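Local coordinates for protein cysteine desulfurase (Stenotrophomonas maltophilia, PDB 6WCI) that probably takes sulfur from L-cysteine with the help of pyridoxal phosphate, leaving L-alanine and passing the sulfur to a carrier, at residues P24-V29 and L402-T407; I118-Y123 and P267-G272; V225-V230 and A323-L328. All coordinates share one frame; numbering follows the deposited sequence.

Interaction 1 of 3, residues P24-V29 and L402-T407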
ATOM      1  N   PRO B  24      26.297 -19.803  -9.216  1.00 86.79           N
ATOM      2  CA  PRO B  24      26.730 -18.560  -8.562  1.00 80.88           C
ATOM      3  C   PRO B  24      27.597 -18.798  -7.333  1.00 74.85           C
ATOM      4  O   PRO B  24      27.476 -19.830  -6.665  1.00 77.03           O
ATOM      5  CB  PRO B  24      25.403 -17.884  -8.180  1.00 78.64           C
ATOM      6  CG  PRO B  24      24.305 -18.921  -8.460  1.00 80.72           C
ATOM      7  CD  PRO B  24      24.981 -20.231  -8.725  1.00 85.94           C
ATOM      8  N   ASP B  25      28.475 -17.844  -7.032  1.00 67.67           N
ATOM      9  CA  ASP B  25      29.293 -17.868  -5.821  1.00 61.42           C
ATOM     10  C   ASP B  25      28.406 -17.457  -4.654  1.00 54.25           C
ATOM     11  O   ASP B  25      28.137 -16.270  -4.456  1.00 57.98           O
ATOM     12  CB  ASP B  25      30.487 -16.930  -5.970  1.00 61.59           C
ATOM     13  CG  ASP B  25      31.331 -16.829  -4.704  1.00 67.39           C
ATOM     14  OD1 ASP B  25      31.120 -17.608  -3.748  1.00 70.24           O
ATOM     15  OD2 ASP B  25      32.224 -15.959  -4.674  1.00 74.58           O
ATOM     16  N   TRP B  26      27.966 -18.434  -3.861  1.00 52.90           N
ATOM     17  CA  TRP B  26      26.941 -18.155  -2.859  1.00 54.27           C
ATOM     18  C   TRP B  26      27.490 -17.365  -1.675  1.00 51.93           C
ATOM     19  O   TRP B  26      26.741 -16.612  -1.041  1.00 49.71           O
ATOM     20  CB  TRP B  26      26.291 -19.461  -2.390  1.00 53.95           C
ATOM     21  CG  TRP B  26      25.428 -20.076  -3.439  1.00 54.98           C
ATOM     22  CD1 TRP B  26      25.647 -21.246  -4.111  1.00 62.30           C
ATOM     23  CD2 TRP B  26      24.203 -19.539  -3.956  1.00 52.02           C
ATOM     24  NE1 TRP B  26      24.625 -21.475  -5.005  1.00 61.28           N
ATOM     25  CE2 TRP B  26      23.730 -20.441  -4.931  1.00 61.29           C
ATOM     26  CE3 TRP B  26      23.460 -18.385  -3.687  1.00 51.84           C
ATOM     27  CZ2 TRP B  26      22.547 -20.222  -5.640  1.00 61.78           C
ATOM     28  CZ3 TRP B  26      22.278 -18.174  -4.391  1.00 55.28           C
ATOM     29  CH2 TRP B  26      21.837 -19.085  -5.353  1.00 51.19           C
ATOM     30  N   ASP B  27      28.780 -17.525  -1.359  1.00 54.01           N
ATOM     31  CA  ASP B  27      29.396 -16.701  -0.320  1.00 52.22           C
ATOM     32  C   ASP B  27      29.377 -15.228  -0.703  1.00 48.97           C
ATOM     33  O   ASP B  27      29.107 -14.361   0.136  1.00 44.36           O
ATOM     34  CB  ASP B  27      30.827 -17.171  -0.064  1.00 62.19           C
ATOM     35  CG  ASP B  27      30.875 -18.570   0.503  1.00 78.76           C
ATOM     36  OD1 ASP B  27      30.295 -18.775   1.589  1.00 84.65           O
ATOM     37  OD2 ASP B  27      31.463 -19.469  -0.141  1.00 85.48           O
ATOM     38  N   ARG B  28      29.665 -14.926  -1.968  1.00 48.72           N
ATOM     39  CA  ARG B  28      29.618 -13.546  -2.423  1.00 50.36           C
ATOM     40  C   ARG B  28      28.186 -13.029  -2.473  1.00 46.65           C
ATOM     41  O   ARG B  28      27.956 -11.843  -2.224  1.00 47.01           O
ATOM     42  CB  ARG B  28      30.287 -13.430  -3.791  1.00 46.97           C
ATOM     43  CG  ARG B  28      30.083 -12.094  -4.482  1.00 46.32           C
ATOM     44  CD  ARG B  28      30.891 -10.983  -3.816  1.00 44.32           C
ATOM     45  NE  ARG B  28      30.556  -9.685  -4.388  1.00 42.72           N
ATOM     46  CZ  ARG B  28      29.486  -8.989  -4.049  1.00 41.76           C
ATOM     47  NH1 ARG B  28      28.648  -9.474  -3.143  1.00 43.59           N
ATOM     48  NH2 ARG B  28      29.248  -7.815  -4.619  1.00 43.97           N
ATOM     49  N   VAL B  29      27.214 -13.906  -2.759  1.00 47.84           N
ATOM     50  CA  VAL B  29      25.813 -13.474  -2.805  1.00 47.00           C
ATOM     51  C   VAL B  29      25.339 -13.029  -1.424  1.00 41.40           C
ATOM     52  O   VAL B  29      24.701 -11.979  -1.281  1.00 37.58           O
ATOM     53  CB  VAL B  29      24.915 -14.592  -3.373  1.00 50.95           C
ATOM     54  CG1 VAL B  29      23.444 -14.177  -3.314  1.00 47.30           C
ATOM     55  CG2 VAL B  29      25.308 -14.936  -4.805  1.00 53.37           C
ATOM     56  N   LEU B 402      14.331 -21.283   5.390  1.00 56.18           N
ATOM     57  CA  LEU B 402      15.658 -20.951   4.905  1.00 50.89           C
ATOM     58  C   LEU B 402      15.571 -20.184   3.593  1.00 52.41           C
ATOM     59  O   LEU B 402      14.619 -20.342   2.821  1.00 55.80           O
ATOM     60  CB  LEU B 402      16.471 -22.230   4.709  1.00 57.01           C
ATOM     61  CG  LEU B 402      16.537 -23.149   5.937  1.00 62.49           C
ATOM     62  CD1 LEU B 402      17.254 -24.473   5.626  1.00 67.32           C
ATOM     63  CD2 LEU B 402      17.210 -22.433   7.094  1.00 54.99           C
ATOM     64  N   ALA B 403      16.568 -19.339   3.354  1.00 54.22           N
ATOM     65  CA  ALA B 403      16.726 -18.627   2.094  1.00 49.64           C
ATOM     66  C   ALA B 403      18.111 -18.915   1.536  1.00 49.88           C
ATOM     67  O   ALA B 403      18.985 -19.440   2.229  1.00 48.18           O
ATOM     68  CB  ALA B 403      16.519 -17.123   2.270  1.00 43.00           C
ATOM     69  N   PHE B 404      18.300 -18.568   0.262  1.00 45.46           N
ATOM     70  CA  PHE B 404      19.543 -18.903  -0.420  1.00 46.52           C
ATOM     71  C   PHE B 404      20.757 -18.260   0.252  1.00 55.95           C
ATOM     72  O   PHE B 404      21.863 -18.812   0.179  1.00 51.68           O
ATOM     73  CB  PHE B 404      19.462 -18.492  -1.889  1.00 45.28           C
ATOM     74  CG  PHE B 404      19.175 -17.022  -2.093  1.00 45.10           C
ATOM     75  CD1 PHE B 404      20.208 -16.088  -2.091  1.00 46.16           C
ATOM     76  CD2 PHE B 404      17.876 -16.578  -2.285  1.00 44.78           C
ATOM     77  CE1 PHE B 404      19.940 -14.738  -2.276  1.00 46.28           C
ATOM     78  CE2 PHE B 404      17.601 -15.235  -2.469  1.00 48.51           C
ATOM     79  CZ  PHE B 404      18.634 -14.313  -2.462  1.00 47.39           C
ATOM     80  N   TYR B 405      20.576 -17.110   0.913  1.00 54.59           N
ATOM     81  CA  TYR B 405      21.673 -16.439   1.605  1.00 51.66           C
ATOM     82  C   TYR B 405      21.977 -17.035   2.975  1.00 46.46           C
ATOM     83  O   TYR B 405      22.922 -16.590   3.632  1.00 46.67           O
ATOM     84  CB  TYR B 405      21.391 -14.932   1.746  1.00 50.25           C
ATOM     85  CG  TYR B 405      20.008 -14.582   2.233  1.00 47.18           C
ATOM     86  CD1 TYR B 405      19.649 -14.755   3.557  1.00 41.75           C
ATOM     87  CD2 TYR B 405      19.064 -14.041   1.363  1.00 49.43           C
ATOM     88  CE1 TYR B 405      18.372 -14.437   4.002  1.00 43.82           C
ATOM     89  CE2 TYR B 405      17.788 -13.719   1.791  1.00 46.22           C
ATOM     90  CZ  TYR B 405      17.445 -13.907   3.113  1.00 45.70           C
ATOM     91  OH  TYR B 405      16.164 -13.590   3.544  1.00 38.01           O
ATOM     92  N   ASN B 406      21.204 -18.012   3.437  1.00 55.07           N
ATOM     93  CA  ASN B 406      21.640 -18.781   4.587  1.00 49.87           C
ATOM     94  C   ASN B 406      22.755 -19.736   4.168  1.00 60.22           C
ATOM     95  O   ASN B 406      23.009 -19.950   2.978  1.00 60.35           O
ATOM     96  CB  ASN B 406      20.475 -19.557   5.197  1.00 66.58           C
ATOM     97  CG  ASN B 406      19.438 -18.650   5.819  1.00 63.84           C
ATOM     98  OD1 ASN B 406      18.262 -18.683   5.445  1.00 48.20           O
ATOM     99  ND2 ASN B 406      19.869 -17.833   6.782  1.00 48.52           N
ATOM    100  N   THR B 407      23.432 -20.314   5.159  1.00 58.63           N
ATOM    101  CA  THR B 407      24.602 -21.143   4.913  1.00 59.26           C
ATOM    102  C   THR B 407      24.477 -22.481   5.632  1.00 63.46           C
ATOM    103  O   THR B 407      23.687 -22.642   6.567  1.00 58.77           O
ATOM    104  CB  THR B 407      25.893 -20.450   5.372  1.00 60.11           C
ATOM    105  OG1 THR B 407      25.908 -20.378   6.803  1.00 56.46           O
ATOM    106  CG2 THR B 407      25.984 -19.038   4.793  1.00 53.24           C
TER

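Interaction 2 of 3, residues I118-Y123 and P267-G272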
ATOM      1  N   ILE B 118      -5.537 -10.771  -3.638  1.00 33.84           N
ATOM      2  CA  ILE B 118      -6.623 -11.748  -3.566  1.00 33.34           C
ATOM      3  C   ILE B 118      -7.956 -11.048  -3.314  1.00 32.00           C
ATOM      4  O   ILE B 118      -8.977 -11.399  -3.910  1.00 30.73           O
ATOM      5  CB  ILE B 118      -6.321 -12.826  -2.503  1.00 29.65           C
ATOM      6  CG1 ILE B 118      -5.128 -13.685  -2.936  1.00 24.36           C
ATOM      7  CG2 ILE B 118      -7.534 -13.730  -2.275  1.00 33.28           C
ATOM      8  CD1 ILE B 118      -4.742 -14.784  -1.923  1.00 28.35           C
ATOM      9  N   ASN B 119      -7.962 -10.026  -2.459  1.00 36.04           N
ATOM     10  CA  ASN B 119      -9.200  -9.301  -2.175  1.00 27.98           C
ATOM     11  C   ASN B 119      -9.751  -8.619  -3.422  1.00 30.00           C
ATOM     12  O   ASN B 119     -10.974  -8.483  -3.578  1.00 32.34           O
ATOM     13  CB  ASN B 119      -8.956  -8.275  -1.064  1.00 28.40           C
ATOM     14  CG  ASN B 119      -9.054  -8.877   0.320  1.00 33.81           C
ATOM     15  OD1 ASN B 119     -10.143  -8.959   0.900  1.00 31.60           O
ATOM     16  ND2 ASN B 119      -7.911  -9.281   0.876  1.00 28.93           N
ATOM     17  N   LEU B 120      -8.869  -8.152  -4.310  1.00 34.41           N
ATOM     18  CA  LEU B 120      -9.333  -7.596  -5.577  1.00 34.18           C
ATOM     19  C   LEU B 120     -10.102  -8.642  -6.378  1.00 32.88           C
ATOM     20  O   LEU B 120     -11.156  -8.347  -6.952  1.00 30.90           O
ATOM     21  CB  LEU B 120      -8.149  -7.058  -6.382  1.00 25.76           C
ATOM     22  CG  LEU B 120      -8.368  -6.610  -7.830  1.00 29.64           C
ATOM     23  CD1 LEU B 120      -9.573  -5.694  -7.962  1.00 30.60           C
ATOM     24  CD2 LEU B 120      -7.128  -5.890  -8.362  1.00 32.81           C
ATOM     25  N   VAL B 121      -9.582  -9.871  -6.435  1.00 32.64           N
ATOM     26  CA  VAL B 121     -10.334 -10.967  -7.043  1.00 35.25           C
ATOM     27  C   VAL B 121     -11.669 -11.150  -6.330  1.00 34.87           C
ATOM     28  O   VAL B 121     -12.719 -11.279  -6.967  1.00 36.94           O
ATOM     29  CB  VAL B 121      -9.507 -12.267  -7.033  1.00 32.39           C
ATOM     30  CG1 VAL B 121     -10.264 -13.376  -7.764  1.00 31.60           C
ATOM     31  CG2 VAL B 121      -8.128 -12.036  -7.656  1.00 34.25           C
ATOM     32  N   ALA B 122     -11.645 -11.181  -4.991  1.00 32.33           N
ATOM     33  CA  ALA B 122     -12.868 -11.436  -4.234  1.00 28.61           C
ATOM     34  C   ALA B 122     -13.925 -10.378  -4.510  1.00 29.42           C
ATOM     35  O   ALA B 122     -15.098 -10.702  -4.726  1.00 39.49           O
ATOM     36  CB  ALA B 122     -12.558 -11.489  -2.738  1.00 27.01           C
ATOM     37  N   TYR B 123     -13.529  -9.105  -4.517  1.00 29.98           N
ATOM     38  CA  TYR B 123     -14.501  -8.024  -4.647  1.00 24.81           C
ATOM     39  C   TYR B 123     -14.932  -7.785  -6.089  1.00 31.11           C
ATOM     40  O   TYR B 123     -16.103  -7.471  -6.338  1.00 35.83           O
ATOM     41  CB  TYR B 123     -13.933  -6.735  -4.062  1.00 25.14           C
ATOM     42  CG  TYR B 123     -14.165  -6.557  -2.570  1.00 30.80           C
ATOM     43  CD1 TYR B 123     -13.297  -7.116  -1.635  1.00 31.43           C
ATOM     44  CD2 TYR B 123     -15.238  -5.802  -2.100  1.00 28.71           C
ATOM     45  CE1 TYR B 123     -13.500  -6.941  -0.272  1.00 32.17           C
ATOM     46  CE2 TYR B 123     -15.451  -5.625  -0.740  1.00 27.34           C
ATOM     47  CZ  TYR B 123     -14.576  -6.190   0.171  1.00 31.66           C
ATOM     48  OH  TYR B 123     -14.790  -6.005   1.525  1.00 32.59           O
ATOM     49  N   PRO B 267     -15.358  -5.235 -12.925  1.00 34.94           N
ATOM     50  CA  PRO B 267     -15.575  -3.813 -12.615  1.00 31.99           C
ATOM     51  C   PRO B 267     -14.453  -3.276 -11.746  1.00 35.81           C
ATOM     52  O   PRO B 267     -13.759  -4.044 -11.064  1.00 34.83           O
ATOM     53  CB  PRO B 267     -16.907  -3.822 -11.854  1.00 38.91           C
ATOM     54  CG  PRO B 267     -16.924  -5.174 -11.204  1.00 41.06           C
ATOM     55  CD  PRO B 267     -16.315  -6.102 -12.218  1.00 36.90           C
ATOM     56  N   PRO B 268     -14.225  -1.965 -11.757  1.00 30.87           N
ATOM     57  CA  PRO B 268     -13.181  -1.406 -10.895  1.00 32.78           C
ATOM     58  C   PRO B 268     -13.470  -1.699  -9.434  1.00 32.30           C
ATOM     59  O   PRO B 268     -14.617  -1.918  -9.033  1.00 34.23           O
ATOM     60  CB  PRO B 268     -13.228   0.098 -11.189  1.00 31.74           C
ATOM     61  CG  PRO B 268     -14.467   0.344 -11.977  1.00 32.11           C
ATOM     62  CD  PRO B 268     -14.855  -0.951 -12.621  1.00 36.64           C
ATOM     63  N   PHE B 269     -12.397  -1.739  -8.646  1.00 25.28           N
ATOM     64  CA  PHE B 269     -12.498  -1.985  -7.214  1.00 32.45           C
ATOM     65  C   PHE B 269     -12.337  -0.664  -6.468  1.00 26.27           C
ATOM     66  O   PHE B 269     -13.329  -0.034  -6.096  1.00 29.91           O
ATOM     67  CB  PHE B 269     -11.442  -3.014  -6.768  1.00 28.93           C
ATOM     68  CG  PHE B 269     -11.527  -3.379  -5.317  1.00 31.27           C
ATOM     69  CD1 PHE B 269     -12.738  -3.318  -4.648  1.00 33.45           C
ATOM     70  CD2 PHE B 269     -10.398  -3.758  -4.617  1.00 33.71           C
ATOM     71  CE1 PHE B 269     -12.818  -3.635  -3.309  1.00 32.05           C
ATOM     72  CE2 PHE B 269     -10.471  -4.079  -3.276  1.00 32.65           C
ATOM     73  CZ  PHE B 269     -11.685  -4.021  -2.623  1.00 29.19           C
ATOM     74  N   LEU B 270     -11.108  -0.223  -6.238  1.00 32.37           N
ATOM     75  CA  LEU B 270     -10.915   1.099  -5.653  1.00 30.47           C
ATOM     76  C   LEU B 270     -11.100   2.167  -6.724  1.00 30.33           C
ATOM     77  O   LEU B 270     -10.648   2.013  -7.864  1.00 26.54           O
ATOM     78  CB  LEU B 270      -9.537   1.226  -5.006  1.00 33.02           C
ATOM     79  CG  LEU B 270      -9.398   0.822  -3.523  1.00 32.77           C
ATOM     80  CD1 LEU B 270     -10.011  -0.517  -3.243  1.00 29.54           C
ATOM     81  CD2 LEU B 270      -7.946   0.845  -3.049  1.00 29.86           C
ATOM     82  N   GLY B 271     -11.778   3.247  -6.350  1.00 30.76           N
ATOM     83  CA  GLY B 271     -11.990   4.386  -7.228  1.00 33.85           C
ATOM     84  C   GLY B 271     -11.145   5.574  -6.808  1.00 30.24           C
ATOM     85  O   GLY B 271     -10.876   5.776  -5.621  1.00 31.04           O
ATOM     86  N   GLY B 272     -10.728   6.364  -7.787  1.00 30.30           N
ATOM     87  CA  GLY B 272      -9.931   7.540  -7.507  1.00 29.39           C
ATOM     88  C   GLY B 272      -9.183   7.963  -8.759  1.00 34.25           C
ATOM     89  O   GLY B 272      -9.510   7.535  -9.867  1.00 29.71           O
TER
HETATM   90  O   HOH W   1     -15.692  -4.488  -7.130  1.00 60.53           O

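Interaction 3 of 3, residues V225-V230 and A323-L328. With SO4 (sulfate ion), chain E.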
ATOM      1  N   VAL B 225       7.348 -17.647  -5.730  1.00 46.74           N
ATOM      2  CA  VAL B 225       8.252 -16.836  -6.549  1.00 42.37           C
ATOM      3  C   VAL B 225       9.562 -16.453  -5.863  1.00 43.46           C
ATOM      4  O   VAL B 225      10.528 -16.161  -6.582  1.00 51.64           O
ATOM      5  CB  VAL B 225       7.538 -15.581  -7.068  1.00 40.07           C
ATOM      6  CG1 VAL B 225       6.334 -15.999  -7.886  1.00 36.94           C
ATOM      7  CG2 VAL B 225       7.136 -14.687  -5.926  1.00 37.36           C
ATOM      8  N   PRO B 226       9.693 -16.436  -4.528  1.00 44.59           N
ATOM      9  CA  PRO B 226      11.034 -16.213  -3.965  1.00 47.24           C
ATOM     10  C   PRO B 226      11.914 -17.448  -3.913  1.00 54.72           C
ATOM     11  O   PRO B 226      13.123 -17.302  -3.691  1.00 55.08           O
ATOM     12  CB  PRO B 226      10.750 -15.690  -2.551  1.00 47.59           C
ATOM     13  CG  PRO B 226       9.398 -16.140  -2.217  1.00 45.71           C
ATOM     14  CD  PRO B 226       8.658 -16.402  -3.472  1.00 41.07           C
ATOM     15  N   HIS B 227      11.367 -18.646  -4.137  1.00 54.56           N
ATOM     16  CA  HIS B 227      12.099 -19.885  -3.917  1.00 59.05           C
ATOM     17  C   HIS B 227      12.261 -20.752  -5.159  1.00 60.91           C
ATOM     18  O   HIS B 227      13.060 -21.699  -5.128  1.00 64.67           O
ATOM     19  CB  HIS B 227      11.416 -20.714  -2.816  1.00 61.12           C
ATOM     20  CG  HIS B 227      11.305 -19.994  -1.510  1.00 66.22           C
ATOM     21  ND1 HIS B 227      12.378 -19.822  -0.661  1.00 68.96           N
ATOM     22  CD2 HIS B 227      10.253 -19.383  -0.916  1.00 64.62           C
ATOM     23  CE1 HIS B 227      11.988 -19.148   0.406  1.00 70.08           C
ATOM     24  NE2 HIS B 227      10.702 -18.869   0.276  1.00 66.45           N
ATOM     25  N   ARG B 228      11.548 -20.459  -6.244  1.00 55.45           N
ATOM     26  CA  ARG B 228      11.657 -21.247  -7.460  1.00 54.93           C
ATOM     27  C   ARG B 228      11.294 -20.380  -8.653  1.00 56.00           C
ATOM     28  O   ARG B 228      10.656 -19.331  -8.513  1.00 59.62           O
ATOM     29  CB  ARG B 228      10.742 -22.468  -7.415  1.00 50.74           C
ATOM     30  CG  ARG B 228       9.277 -22.080  -7.426  1.00 49.92           C
ATOM     31  CD  ARG B 228       8.401 -23.212  -6.929  1.00 52.61           C
ATOM     32  NE  ARG B 228       8.359 -24.320  -7.874  1.00 59.32           N
ATOM     33  CZ  ARG B 228       9.001 -25.470  -7.718  1.00 62.04           C
ATOM     34  NH1 ARG B 228       9.754 -25.679  -6.644  1.00 63.58           N
ATOM     35  NH2 ARG B 228       8.887 -26.412  -8.640  1.00 63.65           N
ATOM     36  N   LYS B 229      11.705 -20.833  -9.835  1.00 55.15           N
ATOM     37  CA  LYS B 229      11.294 -20.158 -11.056  1.00 58.86           C
ATOM     38  C   LYS B 229       9.830 -20.452 -11.313  1.00 51.08           C
ATOM     39  O   LYS B 229       9.419 -21.615 -11.346  1.00 50.08           O
ATOM     40  CB  LYS B 229      12.133 -20.585 -12.255  1.00 62.21           C
ATOM     41  CG  LYS B 229      11.736 -19.793 -13.502  1.00 64.03           C
ATOM     42  CD  LYS B 229      12.755 -19.850 -14.621  1.00 68.85           C
ATOM     43  CE  LYS B 229      12.369 -18.904 -15.754  1.00 75.09           C
ATOM     44  NZ  LYS B 229      10.988 -19.153 -16.282  1.00 75.68           N
ATOM     45  N   VAL B 230       9.038 -19.402 -11.476  1.00 46.35           N
ATOM     46  CA  VAL B 230       7.634 -19.546 -11.816  1.00 48.97           C
ATOM     47  C   VAL B 230       7.410 -18.873 -13.159  1.00 51.10           C
ATOM     48  O   VAL B 230       7.655 -17.669 -13.312  1.00 52.91           O
ATOM     49  CB  VAL B 230       6.703 -18.968 -10.738  1.00 44.99           C
ATOM     50  CG1 VAL B 230       5.254 -19.257 -11.103  1.00 38.17           C
ATOM     51  CG2 VAL B 230       7.025 -19.569  -9.378  1.00 41.24           C
ATOM     52  N   ALA B 323      17.810 -24.701  -6.563  1.00 56.06           N
ATOM     53  CA  ALA B 323      18.794 -25.751  -6.306  1.00 56.43           C
ATOM     54  C   ALA B 323      19.553 -25.483  -5.014  1.00 59.75           C
ATOM     55  O   ALA B 323      19.804 -26.403  -4.232  1.00 58.76           O
ATOM     56  CB  ALA B 323      19.753 -25.867  -7.487  1.00 57.15           C
ATOM     57  N   ARG B 324      19.900 -24.221  -4.761  1.00 60.99           N
ATOM     58  CA  ARG B 324      20.625 -23.880  -3.541  1.00 60.20           C
ATOM     59  C   ARG B 324      19.784 -24.172  -2.303  1.00 55.15           C
ATOM     60  O   ARG B 324      20.256 -24.798  -1.349  1.00 56.90           O
ATOM     61  CB  ARG B 324      21.031 -22.406  -3.578  1.00 56.04           C
ATOM     62  CG  ARG B 324      21.429 -21.829  -2.242  1.00 59.01           C
ATOM     63  CD  ARG B 324      22.774 -22.364  -1.783  1.00 58.59           C
ATOM     64  NE  ARG B 324      23.320 -21.561  -0.696  1.00 57.18           N
ATOM     65  CZ  ARG B 324      24.485 -21.809  -0.101  1.00 61.92           C
ATOM     66  NH1 ARG B 324      25.206 -22.847  -0.489  1.00 61.75           N
ATOM     67  NH2 ARG B 324      24.924 -21.029   0.881  1.00 54.21           N
ATOM     68  N   GLU B 325      18.531 -23.711  -2.291  1.00 53.51           N
ATOM     69  CA  GLU B 325      17.722 -23.898  -1.097  1.00 53.74           C
ATOM     70  C   GLU B 325      17.299 -25.357  -0.918  1.00 58.99           C
ATOM     71  O   GLU B 325      17.002 -25.768   0.207  1.00 61.13           O
ATOM     72  CB  GLU B 325      16.519 -22.954  -1.144  1.00 60.09           C
ATOM     73  CG  GLU B 325      16.929 -21.475  -1.117  1.00 48.99           C
ATOM     74  CD  GLU B 325      15.765 -20.514  -1.281  1.00 54.77           C
ATOM     75  OE1 GLU B 325      15.975 -19.281  -1.101  1.00 51.55           O
ATOM     76  OE2 GLU B 325      14.646 -20.981  -1.578  1.00 54.35           O
ATOM     77  N   ALA B 326      17.292 -26.151  -1.992  1.00 57.81           N
ATOM     78  CA  ALA B 326      17.054 -27.585  -1.848  1.00 59.88           C
ATOM     79  C   ALA B 326      18.228 -28.277  -1.155  1.00 62.23           C
ATOM     80  O   ALA B 326      18.028 -29.176  -0.333  1.00 64.08           O
ATOM     81  CB  ALA B 326      16.789 -28.210  -3.213  1.00 60.48           C
ATOM     82  N   GLU B 327      19.460 -27.869  -1.468  1.00 63.00           N
ATOM     83  CA  GLU B 327      20.608 -28.365  -0.712  1.00 69.93           C
ATOM     84  C   GLU B 327      20.503 -27.961   0.755  1.00 70.63           C
ATOM     85  O   GLU B 327      20.633 -28.797   1.653  1.00 65.77           O
ATOM     86  CB  GLU B 327      21.910 -27.848  -1.330  1.00 70.19           C
ATOM     87  CG  GLU B 327      23.179 -28.353  -0.661  1.00 75.14           C
ATOM     88  CD  GLU B 327      24.434 -27.745  -1.266  1.00 88.31           C
ATOM     89  OE1 GLU B 327      24.323 -27.005  -2.263  1.00 92.85           O
ATOM     90  OE2 GLU B 327      25.539 -28.009  -0.745  1.00 99.49           O
ATOM     91  N   LEU B 328      20.231 -26.676   1.016  1.00 61.21           N
ATOM     92  CA  LEU B 328      20.054 -26.233   2.396  1.00 63.91           C
ATOM     93  C   LEU B 328      18.933 -27.004   3.089  1.00 67.00           C
ATOM     94  O   LEU B 328      19.094 -27.449   4.233  1.00 63.46           O
ATOM     95  CB  LEU B 328      19.789 -24.729   2.426  1.00 57.95           C
ATOM     96  CG  LEU B 328      20.948 -23.839   1.942  1.00 67.84           C
ATOM     97  CD1 LEU B 328      20.474 -22.404   1.677  1.00 53.90           C
ATOM     98  CD2 LEU B 328      22.135 -23.853   2.921  1.00 58.08           C
TER
HETATM   99  S   SO4 E 502      27.853 -22.511   2.494  1.00 82.35           S
HETATM  100  O1  SO4 E 502      28.089 -21.116   2.136  1.00 89.67           O
HETATM  101  O2  SO4 E 502      26.436 -22.715   2.765  1.00 85.18           O
HETATM  102  O3  SO4 E 502      28.609 -22.848   3.706  1.00 74.04           O
HETATM  103  O4  SO4 E 502      28.255 -23.339   1.359  1.00 82.12           O
HETATM  104  O   HOH W   2      14.608 -17.253  -1.540  1.00 46.41           O

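Interaction 1 of 3, residues P24-V29 and L402-T407
Phe404, which packs on Trp26 and Val29, is the second residue of a type I beta turn braced by a straight 2.8 Å bond from Ala403 N to Asn406 OD1, with an N-H...O angle of 170°. Ala403 N lies in the carbonyl plane, on a lone pair of OD1, and the turn is closed by Asn406 N on Ala403 O at 2.9 Å. This turn links strand 397-401 to helix 408-422 in the C-terminal part of the class-V aminotransferase fold, and the short helix 26-30 near the N-terminus packs on it.

Across the contact everything is apolar. Phe404 CG sits between the backbone N and the carbonyl carbon (chi1 58°), which swings the ring out toward the helix. Trp26 CZ3, on the six-membered ring of the indole, touches Phe404 CD1 at 3.7 Å, and the two ring planes are oblique, 46° apart. Leu313 and Leu316 of helix 300-316 and Val321 of helix 318-336 also pack on Phe404, which is buried. Trp26 additionally makes a cation-pi contact with Arg324, while Pro24 CG lies over one face of the indole, toward its rim. Beside that pair, Val29 CG1 comes in at the edge of the phenyl ring, near its plane, 3.7 Å from Phe404 CE1.

Interaction 2 of 3, residues I118-Y123 and P267-G272
Phe269 and Tyr123 lie in an offset stack, ring centroids 4.7 Å apart and planes 28° from parallel, at the subunit interface of this class-V aminotransferase-fold dimer. The overlap is at the root of the tyrosine rather than over its middle: Phe269 CE1 comes within 3.3 Å of Tyr123 CG, and Phe269 CZ lies over the tyrosine face toward its rim. In return Tyr123 CB sits above the phenyl face as a CH-pi donor, 3.8 Å from the ring centroid. Phe269 is directed here by an extended first torsion, with CG anti to the backbone N (chi1 -177°). Its opposite face carries Leu270 CD1, so the ring is sandwiched between its own neighbour in sequence and the helix. Leu120 runs past it in the reverse direction, its CD1 lodging 3.5 Å from Phe269 CB. A water adds two weak links, to Tyr123 O and Pro268 O.

The polar end of the tyrosine belongs to the dimer: Tyr123 OH is hydrogen-bonded to Phe269 O of the second subunit, and also to Arg156 of its own chain. The relation is reciprocal, and Phe269 meets Tyr123 of the second subunit edge-to-face, so the aromatic pairs of both chains merge at the interface. Behind this cluster, helix 114-126 rests on Pro149 and Trp150 of helix 148-157 and on Ala241 and Phe239 of strand 239-243 in the seven-stranded sheet, while the loop bearing Phe269 runs from helix 260-265 toward strand 285-286.

Interaction 3 of 3, residues V225-V230 and A323-L328
A histidine-carboxylate hydrogen bond ties the loop after strand 216-220, one of the strands of the seven-stranded sheet in this class-V aminotransferase fold, to helix 318-336. His227 ND1 donates to Glu325 OE2 at 2.7 Å, with an N-H...O angle of 160°. The oxygen lies in the plane of the imidazole, at its edge. On the glutamate side ND1 meets OE2 on its syn side but 28° out of the carboxylate plane, and the two flat groups are turned 54° against each other. Glu325 spans the gap by running fully extended beyond CG, with CG anti to the carbonyl carbon, so the carboxylate stands well clear of its helix.

The second carboxylate oxygen has work of its own. A water donates to Glu325 OE1 and to Pro226 O, giving a bridge alongside the direct bond, and Phe404 N adds a weak hydrogen bond to the same carboxylate oxygen, OE1. On the loop side, Pro226 packs on Met247, the residue after Lys246 in the sequence, and Lys246 carries the pyridoxal phosphate.

One residue back, Arg324 faces another way. Its NH2 donates to sulfate O2 at 2.9 Å, and Leu328 CD2 lies over a face of the guanidinium. The sulfate, probably from the crystallisation liquor, is also held by His408 N, and Arg324 NE donates to Phe404 O.

With His227 ND1 and the water both donating to the buried carboxylate, Glu325 is probably ionised. OE2, as an acceptor next to ND1, would favour the imidazole form with its proton on ND1.

All three contacts are buried, but their chemistry differs. Interactions 1 and 3 are neighbours, their centres 11 Å apart, and they touch at the 402-407 segment: Arg324 and Glu325 of helix 318-336 reach its backbone, so the apolar packing of interaction 1 borders directly on the polar bond of interaction 3. Interaction 2 lies about 38 Å from interaction 1, between centres, and across the middle of the chain from both. It is aromatic and aliphatic like interaction 1, yet it alone is continued by the second subunit. Along the chain, interactions 2 and 3 are both nested within the loop closed by interaction 1, and the segments of interactions 2 and 3 alternate along it.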